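Local structure of capsid Protein (4DMI) at residues R94-E105 and L148-V159; I104-L115 and F136-T147. The protein probably forms part of a phage capsid as a structural protein that assembles into a ring of five identical subunits. One frame throughout, in Å; residues are numbered along the deposited sequence.

Contact 1: R94-E105 and L148-V159; sequences RDEASGAIAVIE and LQARSNNAEVRV. With NA (sodium ion), chain H.
An antiparallel strand pair, 102-105 against 148-152, forms this contact and ends beside a sodium site at the subunit boundary. On one face of the pair, Glu105 OE2 takes two donors: Gln149 NE2 at 2.6 Å on its anti side and Arg151 NE at 2.9 Å on its syn side, 34° out of the carboxylate plane. Gln149 and Glu105 both set CG between backbone N and carbonyl carbon (chi1 67° and 63°) and run on extended, and their acid and amide ends meet at a tilt. On the other face, Ile104 CD1 rests against Val159 CG1 at 3.7 Å, and Ala102 CB sits near Val159 CG2.

Beyond the paired strands Asn153 grips a loop backbone with its amide: ND2 donates to Gly99 O at 2.9 Å, and OD1 accepts from Ile101 N at 2.7 Å, the donor standing above the carbonyl plane. Val157 CG1 touches both Arg94 CG (3.6 Å) and Ala100 CB. Arg94 bends at chi2 and chi3, bringing NH1 to the anti lone pair of Glu156 OE1 at 3.0 Å, guanidinium and carboxylate nearly coplanar and Ala100 CB over one guanidinium face; NH1 also bonds Ser122 of a neighbouring subunit. In the turn 154-157, Ala155 O binds sodium at 2.3 Å, with Glu72 of the same chain and Glu96 of the neighbouring subunit as further ligands. Ligands from two chains let the ion bridge the turn to the adjoining subunit; the two carboxylates would favour a cation.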
loop_
_atom_site.group_PDB
_atom_site.type_symbol
_atom_site.label_atom_id
_atom_site.label_comp_id
_atom_site.label_asym_id
_atom_site.label_seq_id
_atom_site.Cartn_x
_atom_site.Cartn_y
_atom_site.Cartn_z
ATOM N N ARG B 94 -8.735 10.019 23.553
ATOM C CA ARG B 94 -9.620 10.529 24.588
ATOM C C ARG B 94 -10.987 10.807 23.976
ATOM O O ARG B 94 -11.135 10.853 22.746
ATOM C CB ARG B 94 -9.062 11.809 25.230
ATOM C CG ARG B 94 -7.731 11.643 25.961
ATOM C CD ARG B 94 -7.874 10.812 27.239
ATOM N NE ARG B 94 -8.722 11.482 28.222
ATOM C CZ ARG B 94 -8.375 11.712 29.482
ATOM N NH1 ARG B 94 -7.188 11.325 29.930
ATOM N NH2 ARG B 94 -9.216 12.333 30.295
ATOM N N ASP B 95 -11.976 10.982 24.846
ATOM C CA ASP B 95 -13.313 11.435 24.462
ATOM C C ASP B 95 -13.225 12.743 23.682
ATOM O O ASP B 95 -12.353 13.563 23.939
ATOM C CB ASP B 95 -14.134 11.658 25.736
ATOM C CG ASP B 95 -15.604 11.911 25.466
ATOM O OD1 ASP B 95 -15.942 12.739 24.595
ATOM O OD2 ASP B 95 -16.430 11.281 26.156
ATOM N N GLU B 96 -14.136 12.944 22.737
ATOM C CA GLU B 96 -14.125 14.172 21.942
ATOM C C GLU B 96 -14.337 15.431 22.787
ATOM O O GLU B 96 -13.913 16.520 22.391
ATOM C CB GLU B 96 -15.128 14.097 20.788
ATOM C CG GLU B 96 -16.567 13.905 21.212
ATOM C CD GLU B 96 -17.262 15.207 21.577
ATOM O OE1 GLU B 96 -18.246 15.165 22.352
ATOM O OE2 GLU B 96 -16.829 16.282 21.095
ATOM N N ALA B 97 -14.955 15.278 23.957
ATOM C CA ALA B 97 -15.191 16.413 24.844
ATOM C C ALA B 97 -14.087 16.576 25.891
ATOM O O ALA B 97 -14.183 17.421 26.770
ATOM C CB ALA B 97 -16.554 16.294 25.523
ATOM N N SER B 98 -13.038 15.766 25.798
ATOM C CA SER B 98 -11.952 15.813 26.771
ATOM C C SER B 98 -11.167 17.110 26.653
ATOM O O SER B 98 -11.140 17.725 25.590
ATOM C CB SER B 98 -10.991 14.644 26.538
ATOM O OG SER B 98 -9.975 14.614 27.526
ATOM N N GLY B 99 -10.527 17.512 27.746
ATOM C CA GLY B 99 -9.578 18.609 27.709
ATOM C C GLY B 99 -8.139 18.146 27.530
ATOM O O GLY B 99 -7.230 18.974 27.470
ATOM N N ALA B 100 -7.931 16.834 27.435
ATOM C CA ALA B 100 -6.585 16.259 27.355
ATOM C C ALA B 100 -6.165 16.059 25.903
ATOM O O ALA B 100 -6.692 15.189 25.206
ATOM C CB ALA B 100 -6.505 14.940 28.140
ATOM N N ILE B 101 -5.221 16.883 25.457
ATOM C CA ILE B 101 -4.824 16.961 24.055
ATOM C C ILE B 101 -3.477 16.297 23.823
ATOM O O ILE B 101 -2.519 16.581 24.537
ATOM C CB ILE B 101 -4.713 18.432 23.630
ATOM C CG1 ILE B 101 -6.071 19.120 23.788
ATOM C CG2 ILE B 101 -4.171 18.554 22.204
ATOM C CD1 ILE B 101 -6.037 20.627 23.528
ATOM N N ALA B 102 -3.413 15.416 22.827
ATOM C CA ALA B 102 -2.170 14.792 22.382
ATOM C C ALA B 102 -2.179 14.788 20.865
ATOM O O ALA B 102 -2.993 14.092 20.242
ATOM C CB ALA B 102 -2.068 13.381 22.912
ATOM N N VAL B 103 -1.309 15.591 20.262
ATOM C CA VAL B 103 -1.363 15.806 18.820
ATOM C C VAL B 103 0.002 15.837 18.165
ATOM O O VAL B 103 1.029 16.072 18.824
ATOM C CB VAL B 103 -2.087 17.132 18.455
ATOM C CG1 VAL B 103 -3.556 17.099 18.880
ATOM C CG2 VAL B 103 -1.372 18.337 19.065
ATOM N N ILE B 104 0.008 15.585 16.861
ATOM C CA ILE B 104 1.123 15.964 16.004
ATOM C C ILE B 104 0.652 17.190 15.255
ATOM O O ILE B 104 -0.451 17.217 14.714
ATOM C CB ILE B 104 1.450 14.862 14.976
ATOM C CG1 ILE B 104 1.972 13.609 15.693
ATOM C CG2 ILE B 104 2.472 15.360 13.951
ATOM C CD1 ILE B 104 3.426 13.729 16.217
ATOM N N GLU B 105 1.483 18.238 15.216
ATOM C CA GLU B 105 1.111 19.445 14.486
ATOM C C GLU B 105 2.292 20.120 13.809
ATOM O O GLU B 105 3.445 19.987 14.226
ATOM C CB GLU B 105 0.391 20.441 15.401
ATOM C CG GLU B 105 1.245 20.955 16.544
ATOM C CD GLU B 105 0.421 21.598 17.635
ATOM O OE1 GLU B 105 -0.822 21.507 17.552
ATOM O OE2 GLU B 105 1.015 22.195 18.567
ATOM N N LEU B 148 7.764 20.922 12.933
ATOM C CA LEU B 148 6.926 19.747 13.146
ATOM C C LEU B 148 7.105 19.370 14.607
ATOM O O LEU B 148 8.242 19.233 15.080
ATOM C CB LEU B 148 7.383 18.601 12.249
ATOM C CG LEU B 148 6.749 17.227 12.457
ATOM C CD1 LEU B 148 5.268 17.241 12.093
ATOM C CD2 LEU B 148 7.517 16.205 11.639
ATOM N N GLN B 149 6.000 19.213 15.332
ATOM C CA GLN B 149 6.081 18.981 16.776
ATOM C C GLN B 149 5.032 18.013 17.315
ATOM O O GLN B 149 3.995 17.772 16.695
ATOM C CB GLN B 149 6.008 20.325 17.526
ATOM C CG GLN B 149 4.652 21.018 17.389
ATOM C CD GLN B 149 4.641 22.457 17.900
ATOM O OE1 GLN B 149 5.685 23.099 18.030
ATOM N NE2 GLN B 149 3.451 22.961 18.204
ATOM N N ALA B 150 5.338 17.438 18.470
ATOM C CA ALA B 150 4.400 16.611 19.219
ATOM C C ALA B 150 4.022 17.419 20.447
ATOM O O ALA B 150 4.886 18.001 21.107
ATOM C CB ALA B 150 5.064 15.325 19.625
ATOM N N ARG B 151 2.741 17.456 20.769
ATOM C CA ARG B 151 2.297 18.224 21.919
ATOM C C ARG B 151 1.268 17.460 22.742
ATOM O O ARG B 151 0.273 16.960 22.206
ATOM C CB ARG B 151 1.716 19.567 21.466
ATOM C CG ARG B 151 1.215 20.437 22.607
ATOM C CD ARG B 151 0.866 21.835 22.121
ATOM N NE ARG B 151 -0.236 21.830 21.160
ATOM C CZ ARG B 151 -1.517 21.962 21.491
ATOM N NH1 ARG B 151 -1.870 22.106 22.763
ATOM N NH2 ARG B 151 -2.444 21.957 20.548
ATOM N N SER B 152 1.531 17.358 24.041
ATOM C CA SER B 152 0.576 16.862 25.024
ATOM C C SER B 152 0.371 17.947 26.065
ATOM O O SER B 152 1.350 18.502 26.583
ATOM C CB SER B 152 1.114 15.613 25.715
ATOM O OG SER B 152 0.487 15.447 26.982
ATOM N N ASN B 153 -0.880 18.272 26.379
ATOM C CA ASN B 153 -1.145 19.372 27.314
ATOM C C ASN B 153 -1.438 18.902 28.730
ATOM O O ASN B 153 -1.845 19.695 29.580
ATOM C CB ASN B 153 -2.305 20.243 26.819
ATOM C CG ASN B 153 -3.661 19.583 27.025
ATOM O OD1 ASN B 153 -3.755 18.373 27.232
ATOM N ND2 ASN B 153 -4.719 20.385 26.977
ATOM N N ASN B 154 -1.226 17.616 28.978
ATOM C CA ASN B 154 -1.700 16.973 30.205
ATOM C C ASN B 154 -0.880 15.731 30.525
ATOM O O ASN B 154 -0.525 14.968 29.620
ATOM C CB ASN B 154 -3.175 16.584 30.020
ATOM C CG ASN B 154 -3.843 16.154 31.316
ATOM O OD1 ASN B 154 -3.575 15.073 31.841
ATOM N ND2 ASN B 154 -4.740 16.991 31.822
ATOM N N ALA B 155 -0.595 15.508 31.808
ATOM C CA ALA B 155 0.206 14.356 32.218
ATOM C C ALA B 155 -0.444 13.014 31.887
ATOM O O ALA B 155 0.229 11.984 31.882
ATOM C CB ALA B 155 0.516 14.432 33.710
ATOM N N GLU B 156 -1.743 13.023 31.602
ATOM C CA GLU B 156 -2.475 11.783 31.335
ATOM C C GLU B 156 -2.420 11.286 29.897
ATOM O O GLU B 156 -2.829 10.166 29.631
ATOM C CB GLU B 156 -3.944 11.911 31.758
ATOM C CG GLU B 156 -4.151 12.095 33.265
ATOM C CD GLU B 156 -5.617 12.124 33.649
ATOM O OE1 GLU B 156 -6.471 12.082 32.738
ATOM O OE2 GLU B 156 -5.915 12.193 34.860
ATOM N N VAL B 157 -1.949 12.110 28.965
ATOM C CA VAL B 157 -1.930 11.695 27.563
ATOM C C VAL B 157 -0.549 11.842 26.941
ATOM O O VAL B 157 0.211 12.736 27.313
ATOM C CB VAL B 157 -2.970 12.464 26.710
ATOM C CG1 VAL B 157 -4.370 12.085 27.122
ATOM C CG2 VAL B 157 -2.770 13.986 26.798
ATOM N N ARG B 158 -0.226 10.965 25.992
ATOM C CA ARG B 158 1.096 10.975 25.376
ATOM C C ARG B 158 1.077 10.974 23.850
ATOM O O ARG B 158 0.092 10.567 23.214
ATOM C CB ARG B 158 1.949 9.795 25.885
ATOM C CG ARG B 158 2.308 9.904 27.356
ATOM C CD ARG B 158 3.352 8.886 27.772
ATOM N NE ARG B 158 3.666 9.049 29.192
ATOM C CZ ARG B 158 4.880 9.285 29.680
ATOM N NH1 ARG B 158 5.931 9.350 28.872
ATOM N NH2 ARG B 158 5.046 9.429 30.985
ATOM N N VAL B 159 2.170 11.450 23.270
ATOM C CA VAL B 159 2.427 11.323 21.842
ATOM C C VAL B 159 3.731 10.559 21.729
ATOM O O VAL B 159 4.768 11.030 22.212
ATOM C CB VAL B 159 2.575 12.696 21.153
ATOM C CG1 VAL B 159 2.858 12.518 19.655
ATOM C CG2 VAL B 159 1.324 13.545 21.371
HETATM NA NA NA H . 1.408 10.358 32.990
HETATM O O HOH W 1 -8.603 13.667 32.994
HETATM O O HOH W 2 -0.222 10.316 34.521
HETATM O O HOH W 3 2.256 11.649 34.739
#

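Contact 2: I104-L115 and F136-T147; sequences IEVTDGITTKIL and FDLMVKLVAGDT
Thr107 and Thr147 exchange two backbone hydrogen bonds, Thr107 N to Thr147 O at 2.9 Å and Thr147 N to Thr107 O at 2.8 Å, as an antiparallel hydrogen-bonded pair. Their side chains lie next to one another, pointing the same way, with Thr107 CG2 at 4.0 Å from Thr147 CB. Two waters extend the polar end: one links Gly145 O to Thr147 OG1, the other spans Asp108 O and Gly145 O. Each chain segment also shapes its own turn. Asp108 OD1 collects the N-H groups of Ile110 and Thr111 in an Asx motif, while Asp146 OD2 accepts from Val143 N, adding a side-chain bond to the type II turn 143-146, whose own bond is Asp146 N to Val143 O.

Inward the contact becomes apolar, since strands 104-107 and 136-142 run 9.5 Å apart at an angle of 21° and meet through side chains. In Val106, chi1 57° sets CG1 between backbone N and carbonyl carbon and turns CG2 to the far side from N, where it slides past Leu142 CD2 at 3.9 Å. Leu115 reaches across with CB on Leu138 CD1 and with CD1 on Val140 CG2 at 3.7 Å. Farther along, Ile104 CG1 lies over one face of the Phe136 ring, 3.8 Å from its centroid and offset toward the rim, a CH-pi contact; Ala116 and Leu91 also touch the Phe136 side chain. The Thr107-Thr147 pair thus sets the register and side-chain bonds hold each adjoining turn, whereas the facing strands of the curled sheet adhere through buried hydrocarbon and one aromatic face.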
loop_
_atom_site.group_PDB
_atom_site.type_symbol
_atom_site.label_atom_id
_atom_site.label_comp_id
_atom_site.label_asym_id
_atom_site.label_seq_id
_atom_site.Cartn_x
_atom_site.Cartn_y
_atom_site.Cartn_z
ATOM N N ILE B 104 0.008 15.585 16.861
ATOM C CA ILE B 104 1.123 15.964 16.004
ATOM C C ILE B 104 0.652 17.190 15.255
ATOM O O ILE B 104 -0.451 17.217 14.714
ATOM C CB ILE B 104 1.450 14.862 14.976
ATOM C CG1 ILE B 104 1.972 13.609 15.693
ATOM C CG2 ILE B 104 2.472 15.360 13.951
ATOM C CD1 ILE B 104 3.426 13.729 16.217
ATOM N N GLU B 105 1.483 18.238 15.216
ATOM C CA GLU B 105 1.111 19.445 14.486
ATOM C C GLU B 105 2.292 20.120 13.809
ATOM O O GLU B 105 3.445 19.987 14.226
ATOM C CB GLU B 105 0.391 20.441 15.401
ATOM C CG GLU B 105 1.245 20.955 16.544
ATOM C CD GLU B 105 0.421 21.598 17.635
ATOM O OE1 GLU B 105 -0.822 21.507 17.552
ATOM O OE2 GLU B 105 1.015 22.195 18.567
ATOM N N VAL B 106 1.980 20.864 12.747
ATOM C CA VAL B 106 2.980 21.647 12.036
ATOM C C VAL B 106 2.612 23.118 12.205
ATOM O O VAL B 106 1.435 23.467 12.243
ATOM C CB VAL B 106 3.091 21.235 10.547
ATOM C CG1 VAL B 106 1.753 21.347 9.828
ATOM C CG2 VAL B 106 4.160 22.058 9.837
ATOM N N THR B 107 3.620 23.970 12.365
ATOM C CA THR B 107 3.393 25.382 12.655
ATOM C C THR B 107 4.517 26.233 12.100
ATOM O O THR B 107 5.638 25.754 11.925
ATOM C CB THR B 107 3.297 25.629 14.182
ATOM O OG1 THR B 107 2.944 26.995 14.439
ATOM C CG2 THR B 107 4.628 25.328 14.873
ATOM N N ASP B 108 4.212 27.497 11.829
ATOM C CA ASP B 108 5.242 28.482 11.511
ATOM C C ASP B 108 5.244 29.601 12.547
ATOM O O ASP B 108 5.911 30.622 12.371
ATOM C CB ASP B 108 5.042 29.064 10.108
ATOM C CG ASP B 108 3.687 29.759 9.935
ATOM O OD1 ASP B 108 2.898 29.812 10.905
ATOM O OD2 ASP B 108 3.412 30.243 8.812
ATOM N N GLY B 109 4.491 29.400 13.625
ATOM C CA GLY B 109 4.368 30.410 14.664
ATOM C C GLY B 109 3.253 31.406 14.403
ATOM O O GLY B 109 2.900 32.196 15.282
ATOM N N ILE B 110 2.710 31.384 13.189
ATOM C CA ILE B 110 1.592 32.253 12.832
ATOM C C ILE B 110 0.315 31.427 12.857
ATOM O O ILE B 110 -0.684 31.823 13.458
ATOM C CB ILE B 110 1.777 32.881 11.436
ATOM C CG1 ILE B 110 3.040 33.744 11.403
ATOM C CG2 ILE B 110 0.552 33.712 11.036
ATOM C CD1 ILE B 110 3.390 34.261 10.021
ATOM N N THR B 111 0.354 30.280 12.189
ATOM C CA THR B 111 -0.751 29.337 12.247
ATOM C C THR B 111 -0.214 27.945 12.546
ATOM O O THR B 111 0.988 27.670 12.425
ATOM C CB THR B 111 -1.568 29.278 10.946
ATOM O OG1 THR B 111 -0.745 28.793 9.882
ATOM C CG2 THR B 111 -2.120 30.662 10.570
ATOM N N THR B 112 -1.127 27.067 12.926
ATOM C CA THR B 112 -0.782 25.719 13.333
ATOM C C THR B 112 -1.867 24.803 12.800
ATOM O O THR B 112 -3.051 25.125 12.875
ATOM C CB THR B 112 -0.711 25.610 14.861
ATOM O OG1 THR B 112 0.281 26.519 15.362
ATOM C CG2 THR B 112 -0.329 24.192 15.272
ATOM N N LYS B 113 -1.463 23.670 12.229
ATOM C CA LYS B 113 -2.417 22.655 11.798
ATOM C C LYS B 113 -2.131 21.333 12.472
ATOM O O LYS B 113 -0.980 20.885 12.528
ATOM C CB LYS B 113 -2.404 22.485 10.274
ATOM C CG LYS B 113 -2.895 23.717 9.539
ATOM C CD LYS B 113 -2.820 23.528 8.030
ATOM C CE LYS B 113 -3.236 24.816 7.337
ATOM N NZ LYS B 113 -3.097 24.747 5.851
ATOM N N ILE B 114 -3.188 20.701 12.972
ATOM C CA ILE B 114 -3.085 19.374 13.562
ATOM C C ILE B 114 -3.071 18.317 12.466
ATOM O O ILE B 114 -3.968 18.284 11.613
ATOM C CB ILE B 114 -4.256 19.122 14.520
ATOM C CG1 ILE B 114 -4.137 20.072 15.724
ATOM C CG2 ILE B 114 -4.310 17.657 14.964
ATOM C CD1 ILE B 114 -5.395 20.103 16.600
ATOM N N LEU B 115 -2.051 17.461 12.480
ATOM C CA LEU B 115 -1.933 16.394 11.483
ATOM C C LEU B 115 -2.407 15.046 12.026
ATOM O O LEU B 115 -2.729 14.139 11.258
ATOM C CB LEU B 115 -0.488 16.268 10.990
ATOM C CG LEU B 115 0.131 17.536 10.414
ATOM C CD1 LEU B 115 1.524 17.203 9.888
ATOM C CD2 LEU B 115 -0.763 18.126 9.314
ATOM N N PHE B 136 -0.692 7.157 13.630
ATOM C CA PHE B 136 -0.438 8.051 12.505
ATOM C C PHE B 136 0.798 7.575 11.757
ATOM O O PHE B 136 1.692 6.943 12.344
ATOM C CB PHE B 136 -0.298 9.522 12.953
ATOM C CG PHE B 136 0.759 9.733 14.005
ATOM C CD1 PHE B 136 2.092 9.894 13.647
ATOM C CD2 PHE B 136 0.420 9.731 15.355
ATOM C CE1 PHE B 136 3.072 10.063 14.627
ATOM C CE2 PHE B 136 1.389 9.905 16.338
ATOM C CZ PHE B 136 2.716 10.067 15.971
ATOM N N ASP B 137 0.844 7.875 10.461
ATOM C CA ASP B 137 1.965 7.519 9.595
ATOM C C ASP B 137 1.962 8.544 8.464
ATOM O O ASP B 137 1.202 8.429 7.495
ATOM C CB ASP B 137 1.811 6.077 9.075
ATOM C CG ASP B 137 3.031 5.581 8.315
ATOM O OD1 ASP B 137 3.844 6.407 7.846
ATOM O OD2 ASP B 137 3.179 4.348 8.186
ATOM N N LEU B 138 2.812 9.555 8.618
ATOM C CA LEU B 138 2.762 10.766 7.817
ATOM C C LEU B 138 4.071 11.029 7.088
ATOM O O LEU B 138 5.154 10.685 7.573
ATOM C CB LEU B 138 2.481 11.958 8.734
ATOM C CG LEU B 138 1.146 11.974 9.473
ATOM C CD1 LEU B 138 1.240 12.796 10.748
ATOM C CD2 LEU B 138 0.111 12.586 8.560
ATOM N N MET B 139 3.953 11.624 5.910
ATOM C CA MET B 139 5.080 12.261 5.257
ATOM C C MET B 139 4.827 13.753 5.281
ATOM O O MET B 139 3.802 14.245 4.763
ATOM C CB MET B 139 5.234 11.792 3.811
ATOM C CG MET B 139 6.414 12.425 3.055
ATOM S SD MET B 139 8.033 11.855 3.633
ATOM C CE MET B 139 7.601 10.148 3.982
ATOM N N VAL B 140 5.768 14.486 5.872
ATOM C CA VAL B 140 5.649 15.929 6.046
ATOM C C VAL B 140 6.831 16.636 5.409
ATOM O O VAL B 140 7.985 16.242 5.609
ATOM C CB VAL B 140 5.619 16.296 7.538
ATOM C CG1 VAL B 140 5.542 17.811 7.730
ATOM C CG2 VAL B 140 4.449 15.609 8.224
ATOM N N LYS B 141 6.551 17.675 4.629
ATOM C CA LYS B 141 7.608 18.533 4.105
ATOM C C LYS B 141 7.598 19.848 4.863
ATOM O O LYS B 141 6.566 20.511 4.954
ATOM C CB LYS B 141 7.425 18.807 2.608
ATOM C CG LYS B 141 8.553 19.640 1.981
ATOM C CD LYS B 141 8.137 20.186 0.606
ATOM C CE LYS B 141 9.247 21.017 -0.014
ATOM N NZ LYS B 141 8.841 21.527 -1.355
ATOM N N LEU B 142 8.761 20.219 5.396
ATOM C CA LEU B 142 8.959 21.510 6.046
ATOM C C LEU B 142 9.743 22.428 5.125
ATOM O O LEU B 142 10.714 22.004 4.487
ATOM C CB LEU B 142 9.761 21.334 7.341
ATOM C CG LEU B 142 9.176 20.421 8.413
ATOM C CD1 LEU B 142 10.101 20.427 9.619
ATOM C CD2 LEU B 142 7.763 20.874 8.798
ATOM N N VAL B 143 9.321 23.686 5.044
ATOM C CA VAL B 143 10.153 24.715 4.431
ATOM C C VAL B 143 10.677 25.625 5.525
ATOM O O VAL B 143 10.377 25.412 6.702
ATOM C CB VAL B 143 9.387 25.533 3.366
ATOM C CG1 VAL B 143 9.034 24.652 2.189
ATOM C CG2 VAL B 143 8.137 26.172 3.958
ATOM N N ALA B 144 11.479 26.621 5.142
ATOM C CA ALA B 144 12.104 27.507 6.112
ATOM C C ALA B 144 11.067 28.137 7.030
ATOM O O ALA B 144 10.057 28.674 6.563
ATOM C CB ALA B 144 12.919 28.586 5.402
ATOM N N GLY B 145 11.312 28.047 8.333
ATOM C CA GLY B 145 10.437 28.648 9.318
ATOM C C GLY B 145 9.355 27.735 9.855
ATOM O O GLY B 145 8.632 28.124 10.778
ATOM N N ASP B 146 9.247 26.531 9.294
ATOM C CA ASP B 146 8.252 25.552 9.752
ATOM C C ASP B 146 8.803 24.641 10.850
ATOM O O ASP B 146 9.980 24.277 10.840
ATOM C CB ASP B 146 7.818 24.630 8.612
ATOM C CG ASP B 146 7.021 25.321 7.543
ATOM O OD1 ASP B 146 6.575 26.485 7.728
ATOM O OD2 ASP B 146 6.831 24.670 6.491
ATOM N N THR B 147 7.935 24.241 11.775
ATOM C CA THR B 147 8.299 23.291 12.830
ATOM C C THR B 147 7.283 22.161 12.862
ATOM O O THR B 147 6.084 22.409 12.806
ATOM C CB THR B 147 8.326 23.981 14.205
ATOM O OG1 THR B 147 9.291 25.048 14.195
ATOM C CG2 THR B 147 8.660 22.993 15.322
HETATM O O HOH W 4 8.296 27.362 13.489
HETATM O O HOH W 5 8.378 30.812 11.495
#

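In the fold
Strand 102-107 serves both contacts, whose centres are 16 Å apart: contact 1 pairs it edge to edge with 147-152, and contact 2 extends that ladder by Thr107-Thr147 and also packs the strand against 133-142. Ile104 and Glu105 belong to both. Strand 133-142 leads through the turn 143-146 into 147-152, and Leu148 CD1 comes 4.3 Å from Val140 CG2 where these consecutive strands fold over each other. Contact 1 lies about 22 Å from the centre of the chain and carries the sodium; contact 2, its centre about 12 Å from that of the chain, is more deeply buried. Both border neighbouring subunits, in keeping with a pentameric assembly.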